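Probable leucine/isoleucine/valine-binding protein (Rhodopirellula baltica, PDB 4KV7) probably binds leucine, isoleucine or valine as a two-lobed solute-binding protein of the leucine-binding family. Local coordinates at residues 284-289 and 305-310; 345-350 and 354-359; 114-119 and 300-305. The protein carries 1 engineered substitution. All blocks are in the same frame, centred on the assembly; numbering follows the deposited sequence.

Overall arrangement
Contacts 1 and 3 share helix 301-319: its first turn faces the loop 114-119 in contact 3, and its next turns meet helix 281-293 in contact 1. Their centres lie about 12 Å apart, they have Glu305 in common, and the hydroxyl of Tyr286 joins them by reaching Ser300 and Ser303. Contact 2, between strand 347-349 and the loop leading to strand 361-365, stands apart, about 17 Å from contact 1 and about 14 Å from contact 3 between centres. Along the chain, contact 3 brackets 180 residues and interleaves with contact 1; contact 2 follows both. Chain portions distant in sequence are thus brought together in a periplasmic binding protein fold.

Contact 1: 284-289 and 305-310; sequences REYRDA and EGYIVG
Tyr307 lays its ring against the backbone and side chains of Tyr286, Glu285 and Ala289, and nearly all of the contact is made by this one residue. With CG anti to the backbone N (chi1 176°), the side chain leaves helix 301-319 toward helix 281-293. Its CB comes first, 3.6 Å from CD1 of Tyr286, the atom that also lies near CG of Tyr307. Further out, CD2 of Tyr307 packs against CB of Tyr286 at 3.6 Å, and CE2 sits beside the backbone N and CA of the same residue. CA of Tyr286 stands over the ring face, 3.8 Å from the centroid, in a CH-pi contact. The two tyrosine rings form an offset edge-to-face pair, the edge of Tyr286 turned to the face of Tyr307, with planes at 60°. The axes of 284-289 and 305-310, on helices 281-293 and 301-319 of this periplasmic binding protein fold, approach to 10.4 Å at 100°, and the Tyr307 side chain spans the distance between them. On the other side of the ring's long axis, CE1 of Tyr307 touches CB of Ala289 at 3.6 Å. The hydroxyl ends beside CB of Glu285, 3.5 Å from OH of Tyr307, and is hydrogen-bonded to Glu47 and Arg311; Arg311 also pairs with the carboxylate of Glu285. Replacing Tyr307 with an alanine would probably open a gap beneath CA of Tyr286 and leave Glu47 without its phenolic partner. The hydroxyl of Tyr286 points elsewhere, to Ser303 and the backbone N of Ser300.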
loop_
_atom_site.group_PDB
_atom_site.type_symbol
_atom_site.label_atom_id
_atom_site.label_comp_id
_atom_site.label_asym_id
_atom_site.label_seq_id
_atom_site.Cartn_x
_atom_site.Cartn_y
_atom_site.Cartn_z
ATOM N N ARG A 284 12.867 0.895 14.173
ATOM C CA ARG A 284 13.660 1.888 14.895
ATOM C C ARG A 284 14.491 2.718 13.915
ATOM O O ARG A 284 14.630 3.932 14.068
ATOM C CB ARG A 284 14.563 1.221 15.933
ATOM C CG ARG A 284 13.804 0.385 16.940
ATOM C CD ARG A 284 14.694 -0.070 18.078
ATOM N NE ARG A 284 15.854 -0.839 17.626
ATOM C CZ ARG A 284 16.472 -1.771 18.355
ATOM N NH1 ARG A 284 16.042 -2.072 19.570
ATOM N NH2 ARG A 284 17.532 -2.407 17.873
ATOM N N GLU A 285 15.015 2.059 12.886
ATOM C CA GLU A 285 15.783 2.727 11.839
ATOM C C GLU A 285 14.910 3.682 11.018
ATOM O O GLU A 285 15.332 4.781 10.664
ATOM C CB GLU A 285 16.484 1.683 10.956
ATOM C CG GLU A 285 17.680 1.020 11.656
ATOM C CD GLU A 285 18.085 -0.329 11.070
ATOM O OE1 GLU A 285 17.415 -0.842 10.157
ATOM O OE2 GLU A 285 19.091 -0.888 11.546
ATOM N N TYR A 286 13.690 3.263 10.721
ATOM C CA TYR A 286 12.702 4.134 10.100
ATOM C C TYR A 286 12.488 5.388 10.935
ATOM O O TYR A 286 12.505 6.493 10.409
ATOM C CB TYR A 286 11.384 3.374 9.930
ATOM C CG TYR A 286 10.161 4.254 9.753
ATOM C CD1 TYR A 286 9.925 4.935 8.563
ATOM C CD2 TYR A 286 9.230 4.382 10.778
ATOM C CE1 TYR A 286 8.796 5.725 8.408
ATOM C CE2 TYR A 286 8.106 5.166 10.637
ATOM C CZ TYR A 286 7.884 5.835 9.453
ATOM O OH TYR A 286 6.750 6.608 9.344
ATOM N N ARG A 287 12.294 5.229 12.239
ATOM C CA ARG A 287 12.019 6.392 13.078
ATOM C C ARG A 287 13.211 7.342 13.110
ATOM O O ARG A 287 13.029 8.558 13.064
ATOM C CB ARG A 287 11.603 5.991 14.497
ATOM C CG ARG A 287 10.253 5.291 14.558
ATOM C CD ARG A 287 9.617 5.385 15.946
ATOM N NE ARG A 287 10.419 4.683 16.947
ATOM C CZ ARG A 287 10.295 3.395 17.243
ATOM N NH1 ARG A 287 9.386 2.658 16.629
ATOM N NH2 ARG A 287 11.082 2.844 18.155
ATOM N N ASP A 288 14.427 6.797 13.173
ATOM C CA ASP A 288 15.620 7.639 13.158
ATOM C C ASP A 288 15.731 8.385 11.834
ATOM O O ASP A 288 16.053 9.574 11.815
ATOM C CB ASP A 288 16.893 6.809 13.352
ATOM C CG ASP A 288 17.049 6.259 14.765
ATOM O OD1 ASP A 288 16.430 6.787 15.713
ATOM O OD2 ASP A 288 17.840 5.297 14.926
ATOM N N ALA A 289 15.473 7.686 10.730
ATOM C CA ALA A 289 15.579 8.288 9.406
ATOM C C ALA A 289 14.553 9.397 9.241
ATOM O O ALA A 289 14.874 10.468 8.724
ATOM C CB ALA A 289 15.421 7.243 8.318
ATOM N N GLU A 305 6.069 1.990 4.874
ATOM C CA GLU A 305 6.164 1.190 3.657
ATOM C C GLU A 305 7.122 1.821 2.635
ATOM O O GLU A 305 7.929 1.119 2.027
ATOM C CB GLU A 305 4.781 0.947 3.043
ATOM C CG GLU A 305 4.802 0.024 1.837
ATOM C CD GLU A 305 3.420 -0.361 1.342
ATOM O OE1 GLU A 305 2.412 -0.039 2.017
ATOM O OE2 GLU A 305 3.333 -0.982 0.257
ATOM N N GLY A 306 7.038 3.134 2.443
ATOM C CA GLY A 306 7.931 3.799 1.508
ATOM C C GLY A 306 9.389 3.650 1.915
ATOM O O GLY A 306 10.274 3.407 1.084
ATOM N N TYR A 307 9.647 3.776 3.211
ATOM C CA TYR A 307 10.984 3.596 3.750
ATOM C C TYR A 307 11.510 2.183 3.491
ATOM O O TYR A 307 12.662 2.002 3.100
ATOM C CB TYR A 307 11.002 3.942 5.244
ATOM C CG TYR A 307 12.331 3.684 5.899
ATOM C CD1 TYR A 307 13.371 4.595 5.781
ATOM C CD2 TYR A 307 12.553 2.520 6.628
ATOM C CE1 TYR A 307 14.597 4.352 6.371
ATOM C CE2 TYR A 307 13.770 2.276 7.227
ATOM C CZ TYR A 307 14.788 3.185 7.089
ATOM O OH TYR A 307 15.988 2.898 7.698
ATOM N N ILE A 308 10.670 1.178 3.714
ATOM C CA ILE A 308 11.031 -0.215 3.443
ATOM C C ILE A 308 11.373 -0.422 1.970
ATOM O O ILE A 308 12.390 -1.044 1.645
ATOM C CB ILE A 308 9.904 -1.163 3.872
ATOM C CG1 ILE A 308 9.857 -1.218 5.395
ATOM C CG2 ILE A 308 10.095 -2.560 3.269
ATOM C CD1 ILE A 308 8.596 -1.820 5.979
ATOM N N VAL A 309 10.547 0.119 1.087
ATOM C CA VAL A 309 10.822 0.059 -0.339
ATOM C C VAL A 309 12.182 0.696 -0.662
ATOM O O VAL A 309 12.994 0.109 -1.389
ATOM C CB VAL A 309 9.667 0.698 -1.127
ATOM C CG1 VAL A 309 10.031 0.867 -2.587
ATOM C CG2 VAL A 309 8.420 -0.156 -0.997
ATOM N N GLY A 310 12.438 1.887 -0.124
ATOM C CA GLY A 310 13.715 2.547 -0.326
ATOM C C GLY A 310 14.879 1.715 0.194
ATOM O O GLY A 310 15.918 1.602 -0.472
#

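Contact 2: 345-350 and 354-359; sequences APLTLG and HQASSK
Leu349 overlaps Ala356 and the backbone leading up to it: its CG lies 3.9 Å from CB of Ala356, and its CD2 is 3.6 Å from the backbone N of the same residue. CG stands anti to the carbonyl carbon (chi1 -74°), and from there the CD2 branch reaches the backbone between His354 and Ala356. Leu347 comes to Ala356 from the preceding part of the strand, CB to CB at 4.1 Å, while its CD2 touches CB of Ser357 at 3.7 Å. The methyl of Ala356 thus packs against two leucines of 345-350. Between them a single backbone hydrogen bond joins the segments, from Thr348 N to Ala356 O at 3.1 Å; it is nearly straight (163°) and lies in the carbonyl plane, on a lone pair. In return, CA of Ala356 points its hydrogen almost directly at Thr348 O, 3.3 Å away. The segments run nearly antiparallel, but the bonded pairing stops there, and 354-359, folding back along the strand, forms no regular strand itself. A water bound to Thr348 OG1 also makes a weak bond to Gln355 O. Toward the end of the first segment, His354 brings the edge of its imidazole to Gly350, with CD2 3.2 Å from Gly350 O. Within 354-359, Ser357 OG accepts from Lys359 N in an ST turn, and Gln355 NE2 bonds to Ser357 O. Backbone bonds tie strand 347-349 to Gly337 and Phe339, and 354-359 to Asn133 and Tyr134, just past strand 131-132, whose Ile132 packs on both Leu349 and His354. Two helices are reached by side chains: His354 NE2 bonds to Glu334 of helix 326-335, and Gln355 NE2 to Glu140 of helix 138-151.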
loop_
_atom_site.group_PDB
_atom_site.type_symbol
_atom_site.label_atom_id
_atom_site.label_comp_id
_atom_site.label_asym_id
_atom_site.label_seq_id
_atom_site.Cartn_x
_atom_site.Cartn_y
_atom_site.Cartn_z
ATOM N N ALA A 345 11.012 -11.229 10.394
ATOM C CA ALA A 345 10.854 -12.415 9.560
ATOM C C ALA A 345 11.451 -12.142 8.185
ATOM O O ALA A 345 11.418 -11.002 7.703
ATOM C CB ALA A 345 9.388 -12.788 9.437
ATOM N N PRO A 346 12.004 -13.186 7.543
ATOM C CA PRO A 346 12.704 -12.982 6.272
ATOM C C PRO A 346 11.792 -12.603 5.113
ATOM O O PRO A 346 10.616 -12.964 5.061
ATOM C CB PRO A 346 13.351 -14.347 6.007
ATOM C CG PRO A 346 12.482 -15.310 6.727
ATOM C CD PRO A 346 12.043 -14.596 7.967
ATOM N N LEU A 347 12.366 -11.842 4.194
ATOM C CA LEU A 347 11.743 -11.523 2.919
ATOM C C LEU A 347 12.363 -12.423 1.864
ATOM O O LEU A 347 13.481 -12.897 2.036
ATOM C CB LEU A 347 11.996 -10.057 2.569
ATOM C CG LEU A 347 11.453 -9.048 3.578
ATOM C CD1 LEU A 347 11.760 -7.644 3.102
ATOM C CD2 LEU A 347 9.962 -9.224 3.747
ATOM N N THR A 348 11.643 -12.669 0.774
ATOM C CA THR A 348 12.148 -13.526 -0.289
ATOM C C THR A 348 11.817 -12.940 -1.653
ATOM O O THR A 348 10.648 -12.647 -1.950
ATOM C CB THR A 348 11.544 -14.939 -0.206
ATOM O OG1 THR A 348 10.117 -14.844 -0.112
ATOM C CG2 THR A 348 12.068 -15.676 1.007
ATOM N N LEU A 349 12.847 -12.771 -2.478
ATOM C CA LEU A 349 12.660 -12.366 -3.863
ATOM C C LEU A 349 13.540 -13.238 -4.736
ATOM O O LEU A 349 14.580 -13.718 -4.288
ATOM C CB LEU A 349 13.033 -10.895 -4.055
ATOM C CG LEU A 349 12.032 -9.880 -3.494
ATOM C CD1 LEU A 349 12.590 -8.466 -3.580
ATOM C CD2 LEU A 349 10.686 -9.967 -4.225
ATOM N N GLY A 350 13.130 -13.455 -5.976
ATOM C CA GLY A 350 13.916 -14.243 -6.905
ATOM C C GLY A 350 13.334 -14.161 -8.299
ATOM O O GLY A 350 12.314 -13.505 -8.495
ATOM N N HIS A 354 8.211 -12.695 -7.038
ATOM C CA HIS A 354 8.200 -11.243 -7.142
ATOM C C HIS A 354 7.375 -10.539 -6.072
ATOM O O HIS A 354 6.982 -9.384 -6.248
ATOM C CB HIS A 354 7.759 -10.812 -8.540
ATOM C CG HIS A 354 8.838 -10.930 -9.567
ATOM N ND1 HIS A 354 8.650 -10.563 -10.881
ATOM C CD2 HIS A 354 10.120 -11.352 -9.472
ATOM C CE1 HIS A 354 9.767 -10.770 -11.557
ATOM N NE2 HIS A 354 10.676 -11.245 -10.724
ATOM N N GLN A 355 7.133 -11.208 -4.955
ATOM C CA GLN A 355 6.493 -10.563 -3.815
ATOM C C GLN A 355 7.283 -10.907 -2.564
ATOM O O GLN A 355 7.377 -12.074 -2.175
ATOM C CB GLN A 355 5.028 -10.972 -3.675
ATOM C CG GLN A 355 4.310 -10.217 -2.563
ATOM C CD GLN A 355 2.891 -10.683 -2.388
ATOM O OE1 GLN A 355 2.069 -10.558 -3.306
ATOM N NE2 GLN A 355 2.590 -11.243 -1.229
ATOM N N ALA A 356 7.869 -9.896 -1.939
ATOM C CA ALA A 356 8.840 -10.133 -0.882
ATOM C C ALA A 356 8.216 -10.663 0.401
ATOM O O ALA A 356 8.821 -11.480 1.093
ATOM C CB ALA A 356 9.628 -8.870 -0.605
ATOM N N SER A 357 7.016 -10.174 0.716
ATOM C CA SER A 357 6.341 -10.440 1.982
ATOM C C SER A 357 4.898 -10.873 1.749
ATOM O O SER A 357 4.232 -10.310 0.883
ATOM C CB SER A 357 6.352 -9.152 2.820
ATOM O OG SER A 357 5.517 -9.259 3.960
ATOM N N SER A 358 4.408 -11.836 2.529
ATOM C CA SER A 358 2.971 -12.152 2.581
ATOM C C SER A 358 2.379 -11.792 3.939
ATOM O O SER A 358 1.231 -12.120 4.226
ATOM C CB SER A 358 2.701 -13.633 2.284
ATOM O OG SER A 358 2.842 -13.927 0.904
ATOM N N LYS A 359 3.154 -11.110 4.777
ATOM C CA LYS A 359 2.727 -10.867 6.143
ATOM C C LYS A 359 1.700 -9.742 6.227
ATOM O O LYS A 359 1.827 -8.702 5.570
ATOM C CB LYS A 359 3.929 -10.559 7.026
ATOM C CG LYS A 359 3.658 -10.645 8.517
ATOM C CD LYS A 359 4.917 -11.064 9.267
ATOM C CE LYS A 359 4.731 -10.993 10.768
ATOM N NZ LYS A 359 6.026 -11.238 11.475
HETATM O O HOH W 1 7.013 -15.012 -0.396
#

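Contact 3: 114-119 and 300-305; sequences GAFTGA and SFVSLE
Phe116 meets both Val302 and Glu305 through the CD2-CE2-CZ part of its ring, each approaching obliquely. CE2 of Phe116 lies 4.0 Å from CG1 of Val302, and CZ approaches the other methyl, CG2, so the two valine methyls lie against neighbouring ring carbons, the side chains crossing at about a right angle. Of the Glu305 carboxylate, OE1 is 3.3 Å from CD2 and from CE2 of Phe116, and the ring and carboxylate planes are 37° apart. Phe116 carries CG anti to its own N (chi1 -174°), which swings the ring toward the helix although its backbone stays with the loop. The glutamate chain is extended and sends OE2 to a water, 2.7 Å away, that also donates weakly to Gly114 O.

In the next shell, Arg135 forms a salt bridge with OE2 of Glu305 and a cation-pi contact with the ring of Phe116, and this shared charge probably keeps the carboxylate ionised in its buried setting. Phe116 centres an inverse gamma turn, followed by an ST turn in which Thr117 OG1 accepts from Ala119 N at 3.0 Å. Across the contact, Ser300 caps the helix through its OG, which accepts from Ser303 N.

The loop follows strand 112-113 and is bonded to Asn92 and Gly94. Met37 of helix 31-50 packs on both Phe116 and Val302, between the loop and the start of helix 301-319.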
loop_
_atom_site.group_PDB
_atom_site.type_symbol
_atom_site.label_atom_id
_atom_site.label_comp_id
_atom_site.label_asym_id
_atom_site.label_seq_id
_atom_site.Cartn_x
_atom_site.Cartn_y
_atom_site.Cartn_z
ATOM N N GLY A 114 7.885 -1.974 -5.810
ATOM C CA GLY A 114 7.321 -1.519 -4.551
ATOM C C GLY A 114 6.075 -0.668 -4.660
ATOM O O GLY A 114 5.833 0.194 -3.815
ATOM N N ALA A 115 5.272 -0.908 -5.687
ATOM C CA ALA A 115 4.038 -0.144 -5.855
ATOM C C ALA A 115 3.101 -0.290 -4.649
ATOM O O ALA A 115 2.911 -1.391 -4.120
ATOM C CB ALA A 115 3.343 -0.562 -7.131
ATOM N N PHE A 116 2.523 0.826 -4.222
ATOM C CA PHE A 116 1.564 0.861 -3.116
ATOM C C PHE A 116 0.206 0.414 -3.655
ATOM O O PHE A 116 -0.655 1.220 -4.011
ATOM C CB PHE A 116 1.550 2.278 -2.527
ATOM C CG PHE A 116 0.708 2.456 -1.278
ATOM C CD1 PHE A 116 -0.611 2.870 -1.360
ATOM C CD2 PHE A 116 1.263 2.279 -0.017
ATOM C CE1 PHE A 116 -1.366 3.075 -0.221
ATOM C CE2 PHE A 116 0.501 2.485 1.136
ATOM C CZ PHE A 116 -0.812 2.880 1.028
ATOM N N THR A 117 0.074 -0.902 -3.762
ATOM C CA THR A 117 -1.145 -1.550 -4.236
ATOM C C THR A 117 -0.977 -3.048 -4.071
ATOM O O THR A 117 0.038 -3.615 -4.479
ATOM C CB THR A 117 -1.513 -1.267 -5.733
ATOM O OG1 THR A 117 -2.328 -2.350 -6.213
ATOM C CG2 THR A 117 -0.276 -1.122 -6.614
ATOM N N GLY A 118 -1.974 -3.689 -3.469
ATOM C CA GLY A 118 -1.992 -5.127 -3.304
ATOM C C GLY A 118 -2.700 -5.893 -4.397
ATOM O O GLY A 118 -3.041 -7.052 -4.190
ATOM N N ALA A 119 -2.904 -5.270 -5.555
ATOM C CA ALA A 119 -3.741 -5.882 -6.572
ATOM C C ALA A 119 -3.128 -7.135 -7.169
ATOM O O ALA A 119 -1.913 -7.230 -7.392
ATOM C CB ALA A 119 -4.046 -4.890 -7.669
ATOM N N SER A 300 3.713 7.185 9.967
ATOM C CA SER A 300 2.530 6.513 9.436
ATOM C C SER A 300 2.889 5.161 8.854
ATOM O O SER A 300 4.048 4.898 8.523
ATOM C CB SER A 300 1.852 7.366 8.362
ATOM O OG SER A 300 2.628 7.448 7.178
ATOM N N PHE A 301 1.890 4.296 8.715
ATOM C CA PHE A 301 2.128 3.024 8.048
ATOM C C PHE A 301 2.549 3.248 6.600
ATOM O O PHE A 301 3.268 2.433 6.036
ATOM C CB PHE A 301 0.896 2.114 8.083
ATOM C CG PHE A 301 0.367 1.852 9.469
ATOM C CD1 PHE A 301 1.069 1.050 10.364
ATOM C CD2 PHE A 301 -0.831 2.408 9.876
ATOM C CE1 PHE A 301 0.580 0.823 11.646
ATOM C CE2 PHE A 301 -1.320 2.185 11.161
ATOM C CZ PHE A 301 -0.618 1.384 12.036
ATOM N N VAL A 302 2.076 4.338 6.000
ATOM C CA VAL A 302 2.355 4.614 4.601
ATOM C C VAL A 302 3.827 4.974 4.406
ATOM O O VAL A 302 4.512 4.404 3.553
ATOM C CB VAL A 302 1.435 5.731 4.062
ATOM C CG1 VAL A 302 1.764 6.027 2.610
ATOM C CG2 VAL A 302 -0.039 5.341 4.198
ATOM N N SER A 303 4.335 5.915 5.194
ATOM C CA SER A 303 5.741 6.249 5.031
ATOM C C SER A 303 6.662 5.126 5.484
ATOM O O SER A 303 7.759 4.997 4.954
ATOM C CB SER A 303 6.113 7.574 5.694
ATOM O OG SER A 303 5.825 7.576 7.076
ATOM N N LEU A 304 6.242 4.308 6.451
ATOM C CA LEU A 304 7.032 3.140 6.811
ATOM C C LEU A 304 7.159 2.207 5.613
ATOM O O LEU A 304 8.244 1.700 5.334
ATOM C CB LEU A 304 6.418 2.423 8.013
ATOM C CG LEU A 304 7.037 1.079 8.399
ATOM C CD1 LEU A 304 8.544 1.216 8.644
ATOM C CD2 LEU A 304 6.360 0.556 9.645
ATOM N N GLU A 305 6.069 1.990 4.874
ATOM C CA GLU A 305 6.164 1.190 3.657
ATOM C C GLU A 305 7.122 1.821 2.635
ATOM O O GLU A 305 7.929 1.119 2.027
ATOM C CB GLU A 305 4.781 0.947 3.043
ATOM C CG GLU A 305 4.802 0.024 1.837
ATOM C CD GLU A 305 3.420 -0.361 1.342
ATOM O OE1 GLU A 305 2.412 -0.039 2.017
ATOM O OE2 GLU A 305 3.333 -0.982 0.257
HETATM O O HOH W 2 5.371 -1.350 -1.461
#